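Local coordinates for protein methyl-accepting/DNA response regulator (Bacillus cereus, PDB 3D6W) that probably binds DNA through its LytTr domain, the part crystallised here, as the output module of a putative phosphorelay response regulator, at residues 7-21 with 31-43. Sequence-based numbering, arbitrary orientation.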
ATOM      1  N   LEU A   7       6.936 -15.173  15.119  1.00 63.99           N
ATOM      2  CA  LEU A   7       7.600 -16.474  15.093  1.00 65.67           C
ATOM      3  C   LEU A   7       8.454 -16.643  16.359  1.00 66.61           C
ATOM      4  O   LEU A   7       9.137 -15.722  16.796  1.00 67.07           O
ATOM      5  CB  LEU A   7       8.525 -16.616  13.881  1.00 64.90           C
ATOM      6  CG  LEU A   7       8.184 -16.147  12.476  1.00 64.47           C
ATOM      7  CD1 LEU A   7       8.840 -17.035  11.451  1.00 62.44           C
ATOM      8  CD2 LEU A   7       6.706 -16.096  12.244  1.00 65.25           C
ATOM      9  N   LYS A   8       8.445 -17.844  16.917  1.00 68.76           N
ATOM     10  CA  LYS A   8       9.311 -18.183  18.053  1.00 69.47           C
ATOM     11  C   LYS A   8      10.656 -18.618  17.519  1.00 70.09           C
ATOM     12  O   LYS A   8      10.713 -19.547  16.703  1.00 69.59           O
ATOM     13  CB  LYS A   8       8.678 -19.310  18.862  1.00 69.96           C
ATOM     14  CG  LYS A   8       9.553 -19.948  19.908  1.00 70.04           C
ATOM     15  CD  LYS A   8       8.708 -20.718  20.892  1.00 70.59           C
ATOM     16  CE  LYS A   8       9.466 -20.934  22.195  1.00 72.06           C
ATOM     17  NZ  LYS A   8       8.517 -21.318  23.263  1.00 72.38           N
ATOM     18  N   THR A   9      11.713 -17.904  17.931  1.00 71.30           N
ATOM     19  CA  THR A   9      13.106 -18.347  17.717  1.00 72.31           C
ATOM     20  C   THR A   9      13.695 -18.934  18.997  1.00 72.69           C
ATOM     21  O   THR A   9      13.034 -18.979  20.036  1.00 72.53           O
ATOM     22  CB  THR A   9      14.029 -17.238  17.219  1.00 72.49           C
ATOM     23  OG1 THR A   9      13.481 -15.973  17.584  1.00 74.69           O
ATOM     24  CG2 THR A   9      14.181 -17.309  15.676  1.00 74.62           C
ATOM     25  N   THR A  10      14.939 -19.405  18.890  1.00 73.43           N
ATOM     26  CA  THR A  10      15.620 -20.127  19.976  1.00 73.47           C
ATOM     27  C   THR A  10      15.628 -19.313  21.299  1.00 73.38           C
ATOM     28  O   THR A  10      15.258 -19.827  22.376  1.00 72.70           O
ATOM     29  CB  THR A  10      17.063 -20.576  19.525  1.00 73.49           C
ATOM     30  OG1 THR A  10      17.713 -19.505  18.832  1.00 74.37           O
ATOM     31  CG2 THR A  10      16.985 -21.767  18.584  1.00 73.19           C
ATOM     32  N   ASP A  11      15.976 -18.031  21.189  1.00 73.21           N
ATOM     33  CA  ASP A  11      16.116 -17.162  22.366  1.00 73.27           C
ATOM     34  C   ASP A  11      14.957 -16.150  22.537  1.00 73.41           C
ATOM     35  O   ASP A  11      14.553 -15.862  23.684  1.00 73.86           O
ATOM     36  CB  ASP A  11      17.478 -16.444  22.337  1.00 73.82           C
ATOM     37  CG  ASP A  11      17.814 -15.880  20.959  1.00 74.89           C
ATOM     38  OD1 ASP A  11      17.137 -16.285  19.969  1.00 74.50           O
ATOM     39  OD2 ASP A  11      18.750 -15.044  20.879  1.00 74.98           O
ATOM     40  N   GLY A  12      14.424 -15.622  21.419  1.00 72.48           N
ATOM     41  CA  GLY A  12      13.373 -14.575  21.457  1.00 71.07           C
ATOM     42  C   GLY A  12      12.279 -14.819  20.438  1.00 70.00           C
ATOM     43  O   GLY A  12      12.178 -15.916  19.903  1.00 71.63           O
ATOM     44  N   TRP A  13      11.443 -13.814  20.192  1.00 68.05           N
ATOM     45  CA  TRP A  13      10.375 -13.884  19.148  1.00 66.68           C
ATOM     46  C   TRP A  13      10.523 -12.736  18.157  1.00 65.08           C
ATOM     47  O   TRP A  13      10.870 -11.599  18.530  1.00 64.47           O
ATOM     48  CB  TRP A  13       8.986 -13.747  19.759  1.00 64.59           C
ATOM     49  CG  TRP A  13       8.507 -14.849  20.604  1.00 62.93           C
ATOM     50  CD1 TRP A  13       7.829 -15.966  20.194  1.00 61.34           C
ATOM     51  CD2 TRP A  13       8.584 -14.917  22.028  1.00 61.52           C
ATOM     52  NE1 TRP A  13       7.504 -16.730  21.269  1.00 61.73           N
ATOM     53  CE2 TRP A  13       7.956 -16.112  22.413  1.00 62.18           C
ATOM     54  CE3 TRP A  13       9.127 -14.084  23.013  1.00 61.31           C
ATOM     55  CZ2 TRP A  13       7.867 -16.504  23.745  1.00 62.15           C
ATOM     56  CZ3 TRP A  13       9.050 -14.469  24.315  1.00 61.84           C
ATOM     57  CH2 TRP A  13       8.420 -15.669  24.681  1.00 62.33           C
ATOM     58  N   ILE A  14      10.199 -13.017  16.908  1.00 63.48           N
ATOM     59  CA  ILE A  14      10.457 -12.083  15.841  1.00 62.69           C
ATOM     60  C   ILE A  14       9.138 -11.777  15.136  1.00 62.71           C
ATOM     61  O   ILE A  14       8.541 -12.668  14.531  1.00 62.94           O
ATOM     62  CB  ILE A  14      11.576 -12.636  14.920  1.00 63.10           C
ATOM     63  CG1 ILE A  14      12.836 -12.887  15.793  1.00 62.59           C
ATOM     64  CG2 ILE A  14      11.837 -11.692  13.733  1.00 62.39           C
ATOM     65  CD1 ILE A  14      14.118 -12.926  15.075  1.00 62.33           C
ATOM     66  N   PRO A  15       8.640 -10.522  15.267  1.00 62.46           N
ATOM     67  CA  PRO A  15       7.498 -10.079  14.463  1.00 62.34           C
ATOM     68  C   PRO A  15       7.875  -9.957  12.990  1.00 62.33           C
ATOM     69  O   PRO A  15       8.873  -9.337  12.652  1.00 62.62           O
ATOM     70  CB  PRO A  15       7.135  -8.699  15.053  1.00 62.35           C
ATOM     71  CG  PRO A  15       7.957  -8.525  16.278  1.00 61.95           C
ATOM     72  CD  PRO A  15       9.100  -9.468  16.195  1.00 62.29           C
ATOM     73  N   VAL A  16       7.091 -10.605  12.133  1.00 62.70           N
ATOM     74  CA  VAL A  16       7.306 -10.604  10.677  1.00 62.00           C
ATOM     75  C   VAL A  16       5.999 -10.075  10.035  1.00 61.36           C
ATOM     76  O   VAL A  16       4.932 -10.507  10.422  1.00 62.57           O
ATOM     77  CB  VAL A  16       7.636 -12.053  10.202  1.00 62.01           C
ATOM     78  CG1 VAL A  16       7.897 -12.111   8.696  1.00 61.62           C
ATOM     79  CG2 VAL A  16       8.806 -12.590  10.969  1.00 61.84           C
ATOM     80  N   PRO A  17       6.074  -9.131   9.095  1.00 60.41           N
ATOM     81  CA  PRO A  17       4.877  -8.701   8.394  1.00 60.25           C
ATOM     82  C   PRO A  17       4.298  -9.815   7.554  1.00 59.48           C
ATOM     83  O   PRO A  17       5.048 -10.643   7.046  1.00 60.87           O
ATOM     84  CB  PRO A  17       5.371  -7.594   7.439  1.00 59.73           C
ATOM     85  CG  PRO A  17       6.738  -7.349   7.743  1.00 60.45           C
ATOM     86  CD  PRO A  17       7.278  -8.435   8.606  1.00 61.22           C
ATOM     87  N   PHE A  18       2.993  -9.839   7.390  1.00 59.09           N
ATOM     88  CA  PHE A  18       2.349 -10.854   6.550  1.00 60.00           C
ATOM     89  C   PHE A  18       2.979 -10.929   5.162  1.00 59.66           C
ATOM     90  O   PHE A  18       3.116 -12.007   4.591  1.00 59.27           O
ATOM     91  CB  PHE A  18       0.836 -10.602   6.411  1.00 60.36           C
ATOM     92  CG  PHE A  18       0.042 -10.873   7.669  1.00 61.73           C
ATOM     93  CD1 PHE A  18       0.550 -11.650   8.716  1.00 63.29           C
ATOM     94  CD2 PHE A  18      -1.234 -10.383   7.787  1.00 63.45           C
ATOM     95  CE1 PHE A  18      -0.193 -11.897   9.867  1.00 61.73           C
ATOM     96  CE2 PHE A  18      -1.991 -10.633   8.936  1.00 63.81           C
ATOM     97  CZ  PHE A  18      -1.452 -11.385   9.978  1.00 63.81           C
ATOM     98  N   SER A  19       3.381  -9.770   4.652  1.00 59.39           N
ATOM     99  CA  SER A  19       3.953  -9.647   3.319  1.00 59.03           C
ATOM    100  C   SER A  19       5.262 -10.451   3.123  1.00 58.26           C
ATOM    101  O   SER A  19       5.608 -10.801   2.007  1.00 59.05           O
ATOM    102  CB  SER A  19       4.164  -8.144   3.016  1.00 58.56           C
ATOM    103  OG  SER A  19       5.332  -7.634   3.653  1.00 60.75           O
ATOM    104  N   LYS A  20       5.961 -10.736   4.221  1.00 57.56           N
ATOM    105  CA  LYS A  20       7.193 -11.457   4.218  1.00 56.87           C
ATOM    106  C   LYS A  20       7.024 -12.941   4.537  1.00 55.79           C
ATOM    107  O   LYS A  20       7.991 -13.723   4.472  1.00 55.89           O
ATOM    108  CB  LYS A  20       8.155 -10.825   5.226  1.00 58.50           C
ATOM    109  CG  LYS A  20       8.410  -9.346   4.995  1.00 61.62           C
ATOM    110  CD  LYS A  20       9.769  -9.048   4.402  1.00 67.10           C
ATOM    111  CE  LYS A  20      10.795  -8.586   5.497  1.00 72.31           C
ATOM    112  NZ  LYS A  20      12.196  -9.263   5.382  1.00 74.04           N
ATOM    113  N   VAL A  21       5.805 -13.357   4.850  1.00 54.46           N
ATOM    114  CA  VAL A  21       5.519 -14.798   5.036  1.00 52.57           C
ATOM    115  C   VAL A  21       5.314 -15.466   3.666  1.00 50.97           C
ATOM    116  O   VAL A  21       4.432 -15.034   2.891  1.00 52.54           O
ATOM    117  CB  VAL A  21       4.276 -15.020   5.945  1.00 53.00           C
ATOM    118  CG1 VAL A  21       4.014 -16.543   6.200  1.00 50.20           C
ATOM    119  CG2 VAL A  21       4.455 -14.216   7.258  1.00 53.32           C
ATOM    120  N   THR A  31       3.148 -25.631  13.982  1.00 66.89           N
ATOM    121  CA  THR A  31       3.094 -24.763  12.797  1.00 65.08           C
ATOM    122  C   THR A  31       4.391 -24.019  12.600  1.00 63.67           C
ATOM    123  O   THR A  31       4.845 -23.330  13.481  1.00 62.84           O
ATOM    124  CB  THR A  31       1.963 -23.724  12.892  1.00 64.71           C
ATOM    125  OG1 THR A  31       0.744 -24.430  13.034  1.00 62.99           O
ATOM    126  CG2 THR A  31       1.902 -22.819  11.643  1.00 63.56           C
ATOM    127  N   TYR A  32       4.972 -24.158  11.420  1.00 62.97           N
ATOM    128  CA  TYR A  32       6.182 -23.449  11.077  1.00 62.51           C
ATOM    129  C   TYR A  32       5.789 -22.352  10.126  1.00 61.62           C
ATOM    130  O   TYR A  32       5.192 -22.609   9.111  1.00 59.82           O
ATOM    131  CB  TYR A  32       7.180 -24.387  10.415  1.00 62.96           C
ATOM    132  CG  TYR A  32       7.803 -25.310  11.394  1.00 63.75           C
ATOM    133  CD1 TYR A  32       7.228 -26.564  11.673  1.00 64.37           C
ATOM    134  CD2 TYR A  32       8.953 -24.933  12.074  1.00 63.97           C
ATOM    135  CE1 TYR A  32       7.788 -27.420  12.592  1.00 63.90           C
ATOM    136  CE2 TYR A  32       9.531 -25.784  13.001  1.00 65.20           C
ATOM    137  CZ  TYR A  32       8.942 -27.025  13.260  1.00 64.90           C
ATOM    138  OH  TYR A  32       9.533 -27.847  14.190  1.00 66.11           O
ATOM    139  N   VAL A  33       6.120 -21.129  10.502  1.00 61.66           N
ATOM    140  CA  VAL A  33       5.953 -19.957   9.670  1.00 61.87           C
ATOM    141  C   VAL A  33       7.299 -19.697   8.969  1.00 62.05           C
ATOM    142  O   VAL A  33       8.305 -19.385   9.607  1.00 61.79           O
ATOM    143  CB  VAL A  33       5.472 -18.742  10.517  1.00 62.18           C
ATOM    144  CG1 VAL A  33       5.012 -17.621   9.615  1.00 61.84           C
ATOM    145  CG2 VAL A  33       4.334 -19.150  11.447  1.00 60.44           C
ATOM    146  N   ASN A  34       7.294 -19.884   7.649  1.00 62.63           N
ATOM    147  CA  ASN A  34       8.440 -19.671   6.778  1.00 62.74           C
ATOM    148  C   ASN A  34       8.402 -18.282   6.116  1.00 63.11           C
ATOM    149  O   ASN A  34       7.662 -18.052   5.149  1.00 62.77           O
ATOM    150  CB  ASN A  34       8.468 -20.742   5.704  1.00 62.29           C
ATOM    151  CG  ASN A  34       8.855 -22.114   6.240  1.00 63.83           C
ATOM    152  OD1 ASN A  34       8.031 -22.837   6.824  1.00 64.13           O
ATOM    153  ND2 ASN A  34      10.112 -22.495   5.999  1.00 61.91           N
ATOM    154  N   ALA A  35       9.208 -17.377   6.658  1.00 63.82           N
ATOM    155  CA  ALA A  35       9.329 -15.997   6.198  1.00 64.45           C
ATOM    156  C   ALA A  35      10.602 -15.864   5.374  1.00 66.13           C
ATOM    157  O   ALA A  35      11.447 -16.760   5.330  1.00 65.78           O
ATOM    158  CB  ALA A  35       9.327 -15.029   7.380  1.00 63.41           C
ATOM    159  N   GLU A  36      10.743 -14.747   4.689  1.00 68.62           N
ATOM    160  CA  GLU A  36      11.791 -14.643   3.678  1.00 71.28           C
ATOM    161  C   GLU A  36      13.191 -14.873   4.253  1.00 72.31           C
ATOM    162  O   GLU A  36      14.035 -15.502   3.608  1.00 72.56           O
ATOM    163  CB  GLU A  36      11.748 -13.288   3.000  1.00 71.27           C
ATOM    164  CG  GLU A  36      10.500 -13.013   2.200  1.00 72.06           C
ATOM    165  CD  GLU A  36      10.465 -11.597   1.737  1.00 72.04           C
ATOM    166  OE1 GLU A  36      11.298 -10.800   2.193  1.00 79.71           O
ATOM    167  OE2 GLU A  36       9.612 -11.241   0.926  1.00 76.93           O
ATOM    168  N   GLU A  37      13.420 -14.351   5.458  1.00 73.72           N
ATOM    169  CA  GLU A  37      14.722 -14.374   6.095  1.00 74.69           C
ATOM    170  C   GLU A  37      14.796 -15.292   7.303  1.00 73.94           C
ATOM    171  O   GLU A  37      15.885 -15.497   7.815  1.00 74.01           O
ATOM    172  CB  GLU A  37      15.097 -12.954   6.545  1.00 75.48           C
ATOM    173  CG  GLU A  37      15.408 -11.978   5.397  1.00 79.08           C
ATOM    174  CD  GLU A  37      15.813 -10.562   5.893  1.00 81.78           C
ATOM    175  OE1 GLU A  37      15.813 -10.315   7.142  1.00 88.35           O
ATOM    176  OE2 GLU A  37      16.153  -9.698   5.025  1.00 90.68           O
ATOM    177  N   LEU A  38      13.674 -15.790   7.819  1.00 73.06           N
ATOM    178  CA  LEU A  38      13.745 -16.756   8.919  1.00 72.61           C
ATOM    179  C   LEU A  38      12.518 -17.651   9.027  1.00 71.39           C
ATOM    180  O   LEU A  38      11.512 -17.431   8.353  1.00 70.69           O
ATOM    181  CB  LEU A  38      14.119 -16.093  10.268  1.00 72.94           C
ATOM    182  CG  LEU A  38      13.234 -15.248  11.211  1.00 74.37           C
ATOM    183  CD1 LEU A  38      11.944 -14.786  10.576  1.00 75.46           C
ATOM    184  CD2 LEU A  38      12.954 -15.995  12.524  1.00 76.18           C
ATOM    185  N   THR A  39      12.658 -18.691   9.846  1.00 69.92           N
ATOM    186  CA  THR A  39      11.613 -19.636  10.106  1.00 69.17           C
ATOM    187  C   THR A  39      11.420 -19.799  11.584  1.00 67.93           C
ATOM    188  O   THR A  39      12.320 -19.672  12.366  1.00 67.20           O
ATOM    189  CB  THR A  39      11.851 -20.974   9.400  1.00 69.41           C
ATOM    190  OG1 THR A  39      11.915 -20.708   7.993  1.00 71.60           O
ATOM    191  CG2 THR A  39      10.649 -21.958   9.660  1.00 69.54           C
ATOM    192  N   GLY A  40      10.192 -20.039  11.973  1.00 67.61           N
ATOM    193  CA  GLY A  40       9.902 -20.071  13.374  1.00 67.41           C
ATOM    194  C   GLY A  40       8.577 -20.728  13.602  1.00 66.88           C
ATOM    195  O   GLY A  40       7.862 -21.064  12.684  1.00 67.02           O
ATOM    196  N   THR A  41       8.262 -20.871  14.865  1.00 66.71           N
ATOM    197  CA  THR A  41       7.177 -21.683  15.325  1.00 66.20           C
ATOM    198  C   THR A  41       6.049 -20.712  15.743  1.00 65.32           C
ATOM    199  O   THR A  41       6.306 -19.568  16.162  1.00 64.33           O
ATOM    200  CB  THR A  41       7.738 -22.573  16.449  1.00 66.32           C
ATOM    201  OG1 THR A  41       7.978 -23.881  15.915  1.00 69.23           O
ATOM    202  CG2 THR A  41       6.841 -22.634  17.653  1.00 65.71           C
ATOM    203  N   HIS A  42       4.812 -21.157  15.557  1.00 64.06           N
ATOM    204  CA  HIS A  42       3.666 -20.433  16.016  1.00 63.72           C
ATOM    205  C   HIS A  42       2.715 -21.405  16.662  1.00 64.21           C
ATOM    206  O   HIS A  42       2.618 -22.549  16.231  1.00 64.45           O
ATOM    207  CB  HIS A  42       2.949 -19.699  14.877  1.00 63.65           C
ATOM    208  CG  HIS A  42       2.094 -18.575  15.372  1.00 62.41           C
ATOM    209  ND1 HIS A  42       0.891 -18.783  16.009  1.00 61.46           N
ATOM    210  CD2 HIS A  42       2.307 -17.239  15.410  1.00 62.93           C
ATOM    211  CE1 HIS A  42       0.386 -17.624  16.398  1.00 63.05           C
ATOM    212  NE2 HIS A  42       1.222 -16.667  16.039  1.00 62.92           N
ATOM    213  N   LYS A  43       1.981 -20.938  17.666  1.00 64.61           N
ATOM    214  CA  LYS A  43       1.045 -21.789  18.382  1.00 65.27           C
ATOM    215  C   LYS A  43      -0.284 -22.042  17.669  1.00 64.45           C
ATOM    216  O   LYS A  43      -0.998 -22.974  18.008  1.00 64.94           O
ATOM    217  CB  LYS A  43       0.800 -21.224  19.797  1.00 66.18           C
ATOM    218  CG  LYS A  43       0.216 -19.797  19.860  1.00 67.83           C
ATOM    219  CD  LYS A  43      -0.213 -19.462  21.275  1.00 67.72           C
ATOM    220  CE  LYS A  43      -1.156 -18.282  21.286  1.00 70.39           C
ATOM    221  NZ  LYS A  43      -1.185 -17.690  22.648  1.00 73.82           N
TER
HETATM  222  O   HOH W   1      11.673 -12.033   7.275  1.00 53.18           O
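Leu7 reaches across from strand 4-8 into the hairpin formed by strands 30-35 and 39-42, its two methyl branches doing different work. CD2 lies 3.4 Å from Val33 CB, the two side chains meeting at a slant, while CD1 settles over the hairpin backbone, 3.3 Å from Gly40 N. With CG beside its own backbone N (chi1 -42°), Leu7 is turned inward. Its CB stands 3.8 Å from Gly40 CA; a CB on Gly40 would point at Leu7 CB and collide with it.

Leu38, at the hairpin turn, covers the flank of this group. Its chi1 of 76° carries the isobutyl group toward strands 4-8 and 13-17, where the branches part: CD1 packs against both Leu7 CD1 and Val16 CG2, whereas CD2 lies 3.6 Å from Thr9 CG2, with Ile14 CD1 a little farther off. Val16 spreads its two methyls likewise, CG2 to Leu38 and CG1 to Ala35 CB at 3.5 Å. Val33 CG1 lies between Leu7 CD2 and Val21 CG1, and Val21 also packs on Val5.

Backbone bonds fasten both ends. Lys8 N donates to Thr41 O (2.8 Å), and the return bond from Thr41 N is weak; at the other end Glu36 N binds Lys20 O. There the bent Lys20 chain crosses the Glu36 side chain roughly at right angles, with NZ at long salt-bridge distance from both Glu36 OE1 (3.7 Å) and Glu37 OE2.

The hairpin of strands 4-8 and 13-17 thus packs against strands 30-35 and 39-42 of the LytTr domain and leads into their five-stranded sheet at Val21, a non-hydrogen-bonded partner of Ala35. Branched aliphatic groups make the interior, and the long ion pairs at the solvent-facing end, where Glu36 and Glu37 are exposed, probably add little more than diffuse electrostatic attraction.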